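Local atomic coordinates of cytidylate kinase-like family protein (PDB entry 3FDI), a protein that is of unknown function but, as a P-loop protein of the cytidylate kinase-like family, probably binds nucleotides and may transfer phosphate between them. Residues Tyr35-Glu38 and Leu39-Val43; Phe89-Lys93 and Ala94-Lys98; Leu124-Lys127 and Asp128-Thr131; Val183-Asp186 and Thr187-Met191. All coordinates share one frame; numbering follows the deposited sequence.

Overall arrangement
All four contacts are local, each joining neighbouring turns of one chain stretch at a helix end. Contacts 1, 3 and 4 lie at N-terminal ends, capped by S36, D126 and D184. Contact 2 lies at a C-terminal end and relies on salt bridges, one from the buried R91 and one from the partly exposed K93, to exposed glutamates. All are partly buried, and contact 4 has the largest share of buried residues. Contacts 1 and 2 touch, with L40 against F89, beside strands 34-35 and 101-104 of the parallel sheet. Contacts 3 and 4 do not touch, but their centres are about 15 Å apart, by strands 118-125 and 176-180. Contacts 2 and 3 lie on opposite sides of the chain's centre.

Contact 1: residues Tyr35-Glu38 and Leu39-Val43; sequences YSKE and LLDEV
L39 puts both its methyls against the ring of Y35. L39 CD2 comes within 3.6 Å of Y35 CD1, and CD1 of L39 lies at the ring edge, in plane. This apolar meeting is the close part of the contact. The next link is a cap. S36 is the N-cap of helix 37-43, and S36 OG accepts from L39 N at 3.2 Å, with an N-H...O angle of 161°. A chi1 of 63° places OG between the backbone N and the carbonyl carbon, where it can reach that N-H. The helix proper opens with L40 N bonded to S36 O at 2.9 Å.

The solvent side is looser. K37 NZ makes a weak salt bridge to D41 OD2 at 3.4 Å. The side chain of K37 also lies about 4 Å from a bound sulfate ion. OD1 of D41 has a weak hydrogen bond from NE2 of Q86. With an alanine at D41, K37 would probably lose its carboxylate mate and be freer to turn, and Q86 NE2 would lose that acceptor.

L40 packs on helix 81-95 through Q86, F89 and I90, and on I103 of strand 101-104. The ring of Y35 meets F89 edge-to-face, and the Y35 backbone is hydrogen-bonded to V102 and V104.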
loop_
_atom_site.group_PDB
_atom_site.type_symbol
_atom_site.label_atom_id
_atom_site.label_comp_id
_atom_site.label_asym_id
_atom_site.label_seq_id
_atom_site.Cartn_x
_atom_site.Cartn_y
_atom_site.Cartn_z
ATOM N N TYR B 35 -28.976 9.423 -0.009
ATOM C CA TYR B 35 -28.166 10.282 0.875
ATOM C C TYR B 35 -26.757 10.429 0.324
ATOM O O TYR B 35 -26.150 9.473 -0.146
ATOM C CB TYR B 35 -28.017 9.731 2.311
ATOM C CG TYR B 35 -29.319 9.531 3.019
ATOM C CD1 TYR B 35 -30.250 10.534 3.074
ATOM C CD2 TYR B 35 -29.644 8.320 3.594
ATOM C CE1 TYR B 35 -31.453 10.328 3.688
ATOM C CE2 TYR B 35 -30.844 8.110 4.221
ATOM C CZ TYR B 35 -31.736 9.098 4.259
ATOM O OH TYR B 35 -32.935 8.895 4.902
ATOM N N SER B 36 -26.236 11.638 0.458
ATOM C CA SER B 36 -24.920 12.039 -0.027
ATOM C C SER B 36 -24.298 12.905 1.047
ATOM O O SER B 36 -25.012 13.441 1.942
ATOM C CB SER B 36 -25.085 12.960 -1.237
ATOM O OG SER B 36 -25.782 14.151 -0.811
ATOM N N LYS B 37 -22.988 13.111 0.902
ATOM C CA LYS B 37 -22.249 14.113 1.669
ATOM C C LYS B 37 -23.037 15.480 1.762
ATOM O O LYS B 37 -23.178 16.067 2.828
ATOM C CB LYS B 37 -20.825 14.304 1.093
ATOM C CG LYS B 37 -19.884 15.054 2.055
ATOM C CD LYS B 37 -18.611 15.571 1.369
ATOM C CE LYS B 37 -17.676 16.153 2.378
ATOM N NZ LYS B 37 -18.123 17.479 2.836
ATOM N N GLU B 38 -23.583 15.944 0.652
ATOM C CA GLU B 38 -24.321 17.202 0.648
ATOM C C GLU B 38 -25.491 17.208 1.653
ATOM O O GLU B 38 -25.701 18.157 2.417
ATOM C CB GLU B 38 -24.859 17.450 -0.755
ATOM C CG GLU B 38 -25.809 18.673 -0.837
ATOM C CD GLU B 38 -26.681 18.671 -2.069
ATOM O OE1 GLU B 38 -26.400 17.895 -2.995
ATOM O OE2 GLU B 38 -27.641 19.482 -2.098
ATOM N N LEU B 39 -26.263 16.140 1.622
ATOM C CA LEU B 39 -27.440 16.050 2.440
ATOM C C LEU B 39 -27.023 15.890 3.888
ATOM O O LEU B 39 -27.588 16.518 4.769
ATOM C CB LEU B 39 -28.240 14.860 1.964
ATOM C CG LEU B 39 -29.627 14.678 2.513
ATOM C CD1 LEU B 39 -30.472 13.901 1.456
ATOM C CD2 LEU B 39 -29.528 13.954 3.860
ATOM N N LEU B 40 -26.028 15.028 4.121
ATOM C CA LEU B 40 -25.496 14.813 5.470
ATOM C C LEU B 40 -24.863 16.074 6.021
ATOM O O LEU B 40 -24.942 16.322 7.210
ATOM C CB LEU B 40 -24.511 13.622 5.509
ATOM C CG LEU B 40 -25.167 12.222 5.519
ATOM C CD1 LEU B 40 -24.170 11.089 5.527
ATOM C CD2 LEU B 40 -26.084 12.124 6.743
ATOM N N ASP B 41 -24.276 16.900 5.169
ATOM C CA ASP B 41 -23.836 18.199 5.618
ATOM C C ASP B 41 -24.939 18.985 6.279
ATOM O O ASP B 41 -24.698 19.629 7.310
ATOM C CB ASP B 41 -23.190 18.988 4.489
ATOM C CG ASP B 41 -21.782 18.465 4.164
ATOM O OD1 ASP B 41 -21.202 17.751 5.004
ATOM O OD2 ASP B 41 -21.262 18.741 3.064
ATOM N N GLU B 42 -26.152 18.892 5.733
ATOM C CA GLU B 42 -27.322 19.515 6.370
ATOM C C GLU B 42 -27.873 18.759 7.585
ATOM O O GLU B 42 -27.817 19.270 8.703
ATOM C CB GLU B 42 -28.445 19.748 5.339
ATOM C CG GLU B 42 -28.150 20.869 4.368
ATOM C CD GLU B 42 -27.705 22.136 5.094
ATOM O OE1 GLU B 42 -28.428 22.589 5.999
ATOM O OE2 GLU B 42 -26.628 22.673 4.786
ATOM N N VAL B 43 -28.388 17.549 7.358
ATOM C CA VAL B 43 -29.244 16.849 8.342
ATOM C C VAL B 43 -28.484 16.256 9.524
ATOM O O VAL B 43 -29.101 15.813 10.497
ATOM C CB VAL B 43 -30.059 15.649 7.734
ATOM C CG1 VAL B 43 -31.452 15.485 8.478
ATOM C CG2 VAL B 43 -30.270 15.778 6.221
#

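Contact 2: residues Phe89-Lys93 and Ala94-Lys98; sequences FIRKK and ANEEK
R91 grips E96 end-on with two nitrogens, both directed at one oxygen. R91 NH1 lies 3.1 Å and R91 NH2 3.2 Å from E96 OE2. The oxygen sits at the edge of the guanidinium, in its plane. The carboxylate is turned 70° from that plane. Both nitrogens meet OE2 from the same face of the carboxylate. A bend at chi3 (61°) brings the guanidinium round to this acceptor. NH2 has a second acceptor in N88 OD1, and F57 makes a cation-pi contact with the same group.

The other salt bridge joins K93 NZ to E97 OE2 at 3.0 Å, on the syn lone pair of that oxygen. K93 CD lies alongside the carboxylate, 3.2 Å from E97 OE2.

These pairs lie at the C-terminal end of helix 81-95. A94 N still bonds to I90 O, and N95 N to R91 O, in the helical pattern. Then K92 O takes two donors, E96 N and E97 N, each at 3.0 Å. The bond from E97 spans five residues, one more than in an alpha helix. K98, with positive phi, is the first residue to leave helical phi/psi. The amide of N95 is held by N115, whose ND2 donates to N95 OD1. K93 and A94 also have backbone hydrogen bonds with E99 and K5 of the same chain.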
loop_
_atom_site.group_PDB
_atom_site.type_symbol
_atom_site.label_atom_id
_atom_site.label_comp_id
_atom_site.label_asym_id
_atom_site.label_seq_id
_atom_site.Cartn_x
_atom_site.Cartn_y
_atom_site.Cartn_z
ATOM N N PHE B 89 -25.739 9.410 12.213
ATOM C CA PHE B 89 -26.943 9.541 11.371
ATOM C C PHE B 89 -27.179 8.279 10.589
ATOM O O PHE B 89 -28.273 7.770 10.550
ATOM C CB PHE B 89 -26.848 10.738 10.404
ATOM C CG PHE B 89 -28.034 10.893 9.463
ATOM C CD1 PHE B 89 -29.071 11.756 9.763
ATOM C CD2 PHE B 89 -28.066 10.231 8.263
ATOM C CE1 PHE B 89 -30.170 11.897 8.887
ATOM C CE2 PHE B 89 -29.133 10.365 7.395
ATOM C CZ PHE B 89 -30.180 11.179 7.705
ATOM N N ILE B 90 -26.137 7.794 9.945
ATOM C CA ILE B 90 -26.213 6.665 9.064
ATOM C C ILE B 90 -26.529 5.404 9.822
ATOM O O ILE B 90 -27.339 4.601 9.376
ATOM C CB ILE B 90 -24.892 6.516 8.327
ATOM C CG1 ILE B 90 -24.790 7.645 7.288
ATOM C CG2 ILE B 90 -24.791 5.198 7.602
ATOM C CD1 ILE B 90 -23.477 7.620 6.451
ATOM N N ARG B 91 -25.880 5.257 10.975
ATOM C CA ARG B 91 -26.053 4.108 11.829
ATOM C C ARG B 91 -27.484 4.078 12.404
ATOM O O ARG B 91 -28.123 3.043 12.403
ATOM C CB ARG B 91 -25.001 4.157 12.942
ATOM C CG ARG B 91 -24.959 2.941 13.886
ATOM C CD ARG B 91 -24.310 3.266 15.256
ATOM N NE ARG B 91 -25.074 4.299 15.950
ATOM C CZ ARG B 91 -26.168 4.102 16.684
ATOM N NH1 ARG B 91 -26.684 2.882 16.887
ATOM N NH2 ARG B 91 -26.781 5.152 17.196
ATOM N N LYS B 92 -27.972 5.208 12.889
ATOM C CA LYS B 92 -29.330 5.289 13.432
ATOM C C LYS B 92 -30.379 5.007 12.376
ATOM O O LYS B 92 -31.302 4.254 12.631
ATOM C CB LYS B 92 -29.615 6.662 14.060
ATOM C CG LYS B 92 -29.037 6.829 15.450
ATOM C CD LYS B 92 -29.404 8.204 16.066
ATOM C CE LYS B 92 -28.778 8.396 17.471
ATOM N NZ LYS B 92 -29.323 9.560 18.259
ATOM N N LYS B 93 -30.251 5.638 11.211
ATOM C CA LYS B 93 -31.210 5.419 10.147
ATOM C C LYS B 93 -31.205 3.943 9.740
ATOM O O LYS B 93 -32.275 3.353 9.535
ATOM C CB LYS B 93 -30.948 6.319 8.937
ATOM C CG LYS B 93 -31.242 7.800 9.149
ATOM C CD LYS B 93 -32.719 8.068 9.475
ATOM C CE LYS B 93 -33.130 9.474 9.067
ATOM N NZ LYS B 93 -34.495 9.899 9.503
ATOM N N ALA B 94 -30.026 3.338 9.618
ATOM C CA ALA B 94 -29.980 1.915 9.293
ATOM C C ALA B 94 -30.518 0.977 10.376
ATOM O O ALA B 94 -31.244 0.041 10.056
ATOM C CB ALA B 94 -28.572 1.480 8.921
ATOM N N ASN B 95 -30.134 1.203 11.629
ATOM C CA ASN B 95 -30.195 0.145 12.653
ATOM C C ASN B 95 -31.283 0.321 13.659
ATOM O O ASN B 95 -31.769 -0.653 14.214
ATOM C CB ASN B 95 -28.890 0.023 13.429
ATOM C CG ASN B 95 -27.770 -0.463 12.573
ATOM O OD1 ASN B 95 -27.982 -0.951 11.445
ATOM N ND2 ASN B 95 -26.547 -0.292 13.062
ATOM N N GLU B 96 -31.635 1.566 13.912
ATOM C CA GLU B 96 -32.666 1.872 14.869
ATOM C C GLU B 96 -33.989 2.190 14.157
ATOM O O GLU B 96 -35.017 1.680 14.555
ATOM C CB GLU B 96 -32.210 3.017 15.772
ATOM C CG GLU B 96 -30.912 2.700 16.538
ATOM C CD GLU B 96 -30.446 3.822 17.488
ATOM O OE1 GLU B 96 -31.100 4.908 17.562
ATOM O OE2 GLU B 96 -29.399 3.607 18.151
ATOM N N GLU B 97 -33.966 2.999 13.101
ATOM C CA GLU B 97 -35.196 3.346 12.386
ATOM C C GLU B 97 -35.520 2.344 11.311
ATOM O O GLU B 97 -36.624 2.364 10.770
ATOM C CB GLU B 97 -35.089 4.727 11.735
ATOM C CG GLU B 97 -34.996 5.879 12.713
ATOM C CD GLU B 97 -34.881 7.226 12.013
ATOM O OE1 GLU B 97 -34.194 8.112 12.554
ATOM O OE2 GLU B 97 -35.461 7.405 10.920
ATOM N N LYS B 98 -34.538 1.511 10.971
ATOM C CA LYS B 98 -34.691 0.458 9.968
ATOM C C LYS B 98 -35.152 0.979 8.602
ATOM O O LYS B 98 -35.885 0.307 7.856
ATOM C CB LYS B 98 -35.632 -0.624 10.472
ATOM C CG LYS B 98 -35.068 -1.462 11.601
ATOM C CD LYS B 98 -33.992 -2.435 11.109
ATOM C CE LYS B 98 -33.755 -3.511 12.160
ATOM N NZ LYS B 98 -32.823 -4.578 11.743
#

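Contact 3: residues Leu124-Lys127 and Asp128-Thr131; sequences LGDK and DTKT
The carboxylate of D126 meets T129 through its two oxygens. T129 OG1 donates to D126 OD1 at 2.6 Å, on the syn side and 20° out of the carboxylate plane. D126 OD2 accepts a weak but straight bond from T129 N at 3.3 Å, with an N-H...O angle of 172°. The side chains of the pair cross at about a right angle. A second flat group, the carboxylate of D128, stands nearby. D128 OD2 lies 4.5 Å from D126 OD2, so two like charges are close at this helix start.

D126 is the N-cap of helix 127-138. Its chi1 of 67° sets CG between the backbone N and the carbonyl carbon, and from there the oxygens reach T129. Behind the cap, K130 N bonds to D126 O at 3.2 Å. The chain of K130 then runs past G125, with K130 CE 3.4 Å from G125 O. A CB at that glycine would lie only 3.0 Å from K130 CG, so the packing there is tight.

E14 OE1 receives both K130 NZ, in a salt bridge, and G125 N. Strand 118-125 pairs with strand 176-180 through L124. On helix 142-163, K130 packs against M149 and T131 against L146 and M149.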
loop_
_atom_site.group_PDB
_atom_site.type_symbol
_atom_site.label_atom_id
_atom_site.label_comp_id
_atom_site.label_asym_id
_atom_site.label_seq_id
_atom_site.Cartn_x
_atom_site.Cartn_y
_atom_site.Cartn_z
ATOM N N LEU B 124 -16.310 2.116 -10.890
ATOM C CA LEU B 124 -15.100 2.611 -11.452
ATOM C C LEU B 124 -15.319 2.771 -12.942
ATOM O O LEU B 124 -16.404 2.480 -13.451
ATOM C CB LEU B 124 -13.927 1.703 -11.103
ATOM C CG LEU B 124 -13.870 0.212 -11.382
ATOM C CD1 LEU B 124 -12.351 -0.254 -11.363
ATOM C CD2 LEU B 124 -14.735 -0.681 -10.470
ATOM N N GLY B 125 -14.339 3.328 -13.647
ATOM C CA GLY B 125 -14.463 3.441 -15.115
ATOM C C GLY B 125 -13.103 3.361 -15.780
ATOM O O GLY B 125 -12.094 3.404 -15.088
ATOM N N ASP B 126 -13.024 3.263 -17.111
ATOM C CA ASP B 126 -11.691 3.432 -17.739
ATOM C C ASP B 126 -11.400 4.912 -17.910
ATOM O O ASP B 126 -12.307 5.720 -17.827
ATOM C CB ASP B 126 -11.598 2.717 -19.063
ATOM C CG ASP B 126 -12.477 3.327 -20.063
ATOM O OD1 ASP B 126 -13.694 3.072 -19.975
ATOM O OD2 ASP B 126 -11.970 4.129 -20.880
ATOM N N LYS B 127 -10.144 5.282 -18.110
ATOM C CA LYS B 127 -9.789 6.710 -18.263
ATOM C C LYS B 127 -10.631 7.490 -19.280
ATOM O O LYS B 127 -11.333 8.429 -18.881
ATOM C CB LYS B 127 -8.338 6.885 -18.634
ATOM C CG LYS B 127 -7.373 6.744 -17.484
ATOM C CD LYS B 127 -6.118 7.614 -17.788
ATOM C CE LYS B 127 -4.885 7.187 -16.975
ATOM N NZ LYS B 127 -3.674 7.854 -17.567
ATOM N N ASP B 128 -10.579 7.115 -20.564
ATOM C CA ASP B 128 -11.345 7.820 -21.619
ATOM C C ASP B 128 -12.777 8.144 -21.181
ATOM O O ASP B 128 -13.202 9.304 -21.207
ATOM C CB ASP B 128 -11.447 6.989 -22.902
ATOM C CG ASP B 128 -10.099 6.625 -23.491
ATOM O OD1 ASP B 128 -9.056 7.047 -22.940
ATOM O OD2 ASP B 128 -10.097 5.914 -24.529
ATOM N N THR B 129 -13.494 7.095 -20.755
ATOM C CA THR B 129 -14.894 7.220 -20.367
ATOM C C THR B 129 -15.088 8.263 -19.272
ATOM O O THR B 129 -15.915 9.168 -19.427
ATOM C CB THR B 129 -15.443 5.869 -19.922
ATOM O OG1 THR B 129 -15.243 4.927 -20.984
ATOM C CG2 THR B 129 -16.931 5.942 -19.591
ATOM N N LYS B 130 -14.312 8.140 -18.184
ATOM C CA LYS B 130 -14.307 9.119 -17.084
ATOM C C LYS B 130 -13.906 10.536 -17.528
ATOM O O LYS B 130 -14.561 11.508 -17.164
ATOM C CB LYS B 130 -13.368 8.697 -15.925
ATOM C CG LYS B 130 -13.733 7.412 -15.207
ATOM C CD LYS B 130 -12.929 7.163 -13.940
ATOM C CE LYS B 130 -11.543 6.631 -14.219
ATOM N NZ LYS B 130 -10.804 6.181 -12.953
ATOM N N THR B 131 -12.825 10.663 -18.292
ATOM C CA THR B 131 -12.369 11.992 -18.676
ATOM C C THR B 131 -13.422 12.649 -19.536
ATOM O O THR B 131 -13.647 13.863 -19.462
ATOM C CB THR B 131 -10.963 12.050 -19.377
ATOM O OG1 THR B 131 -11.108 12.187 -20.799
ATOM C CG2 THR B 131 -10.093 10.889 -19.039
#

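Contact 4: residues Val183-Asp186 and Thr187-Met191; sequences VDVD and TATDM
T187 stands across V183 and D184, crossing each at about a right angle. Its two branches part there. T187 CG2 meets V183 CB at 3.9 Å, while T187 OG1 lies 3.1 Å from D184 OD1. D184 OD1 also takes T187 N at 2.8 Å, nearly along its C-O axis, which makes D184 the N-cap of helix 185-197. T187 OG1 is hydrogen-bonded to S198 OG of the second subunit, so the cap reaches the subunit interface.

Two residues on, T189 leans obliquely past V185. A chi1 of -57° sets OG1 beside its own N, and both donate to V185 O. T189 OG1 lies 2.7 Å from V185 O and T189 N 3.0 Å, on opposite faces of the carbonyl plane. With a valine in place of T189, V185 O would probably lose the donor on one face and keep just the backbone N-H.

D186 and D190, whose carboxylates do not touch, are joined through a water, which donates to D190 OD1 at 2.7 Å and weakly to D186 OD1. D186 OD2 forms a salt bridge with K25 of helix 19-30. The capping N-H of T187 would probably favour the ionised form of D184, and K25 that of D186.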
loop_
_atom_site.group_PDB
_atom_site.type_symbol
_atom_site.label_atom_id
_atom_site.label_comp_id
_atom_site.label_asym_id
_atom_site.label_seq_id
_atom_site.Cartn_x
_atom_site.Cartn_y
_atom_site.Cartn_z
ATOM N N VAL B 183 -19.179 -1.321 -20.505
ATOM C CA VAL B 183 -20.622 -1.314 -20.274
ATOM C C VAL B 183 -21.069 0.030 -19.724
ATOM O O VAL B 183 -20.258 0.757 -19.127
ATOM C CB VAL B 183 -21.059 -2.375 -19.286
ATOM C CG1 VAL B 183 -20.755 -3.782 -19.846
ATOM C CG2 VAL B 183 -20.389 -2.133 -17.877
ATOM N N ASP B 184 -22.351 0.362 -19.933
ATOM C CA ASP B 184 -22.899 1.688 -19.561
ATOM C C ASP B 184 -23.489 1.658 -18.156
ATOM O O ASP B 184 -23.515 0.577 -17.518
ATOM C CB ASP B 184 -23.950 2.180 -20.597
ATOM C CG ASP B 184 -25.212 1.312 -20.637
ATOM O OD1 ASP B 184 -25.496 0.550 -19.690
ATOM O OD2 ASP B 184 -25.934 1.361 -21.653
ATOM N N VAL B 185 -23.982 2.816 -17.700
ATOM C CA VAL B 185 -24.540 2.994 -16.347
ATOM C C VAL B 185 -25.792 2.143 -16.096
ATOM O O VAL B 185 -26.020 1.664 -14.990
ATOM C CB VAL B 185 -24.855 4.524 -16.054
ATOM C CG1 VAL B 185 -25.464 4.719 -14.658
ATOM C CG2 VAL B 185 -23.586 5.344 -16.171
ATOM N N ASP B 186 -26.623 1.995 -17.123
ATOM C CA ASP B 186 -27.786 1.126 -17.026
ATOM C C ASP B 186 -27.426 -0.326 -16.821
ATOM O O ASP B 186 -28.133 -1.008 -16.111
ATOM C CB ASP B 186 -28.688 1.285 -18.226
ATOM C CG ASP B 186 -29.708 2.363 -18.016
ATOM O OD1 ASP B 186 -30.884 2.124 -18.275
ATOM O OD2 ASP B 186 -29.351 3.440 -17.526
ATOM N N THR B 187 -26.314 -0.788 -17.400
ATOM C CA THR B 187 -25.927 -2.177 -17.280
ATOM C C THR B 187 -25.387 -2.468 -15.875
ATOM O O THR B 187 -25.738 -3.481 -15.298
ATOM C CB THR B 187 -24.898 -2.596 -18.343
ATOM O OG1 THR B 187 -25.504 -2.583 -19.649
ATOM C CG2 THR B 187 -24.374 -4.021 -18.063
ATOM N N ALA B 188 -24.545 -1.565 -15.351
ATOM C CA ALA B 188 -24.051 -1.619 -13.970
ATOM C C ALA B 188 -25.194 -1.568 -12.949
ATOM O O ALA B 188 -25.226 -2.328 -12.014
ATOM C CB ALA B 188 -23.052 -0.474 -13.725
ATOM N N THR B 189 -26.143 -0.680 -13.140
ATOM C CA THR B 189 -27.260 -0.569 -12.221
ATOM C C THR B 189 -28.032 -1.897 -12.178
ATOM O O THR B 189 -28.360 -2.404 -11.086
ATOM C CB THR B 189 -28.160 0.618 -12.634
ATOM O OG1 THR B 189 -27.357 1.806 -12.659
ATOM C CG2 THR B 189 -29.311 0.805 -11.687
ATOM N N ASP B 190 -28.278 -2.491 -13.360
ATOM C CA ASP B 190 -29.067 -3.747 -13.459
ATOM C C ASP B 190 -28.361 -4.887 -12.767
ATOM O O ASP B 190 -29.004 -5.743 -12.162
ATOM C CB ASP B 190 -29.355 -4.174 -14.908
ATOM C CG ASP B 190 -30.404 -3.275 -15.627
ATOM O OD1 ASP B 190 -31.160 -2.463 -15.012
ATOM O OD2 ASP B 190 -30.470 -3.376 -16.870
HETATM N N MSE B 191 -27.042 -4.914 -12.871
HETATM C CA MSE B 191 -26.290 -5.975 -12.291
HETATM C C MSE B 191 -26.304 -5.877 -10.764
HETATM O O MSE B 191 -26.219 -6.915 -10.088
HETATM C CB MSE B 191 -24.856 -5.909 -12.766
HETATM C CG MSE B 191 -24.700 -6.147 -14.261
HETATM SE SE MSE B 191 -22.888 -5.759 -14.845
HETATM C CE MSE B 191 -21.972 -7.104 -13.799
HETATM O O HOH W 1 -31.729 0.033 -15.824
#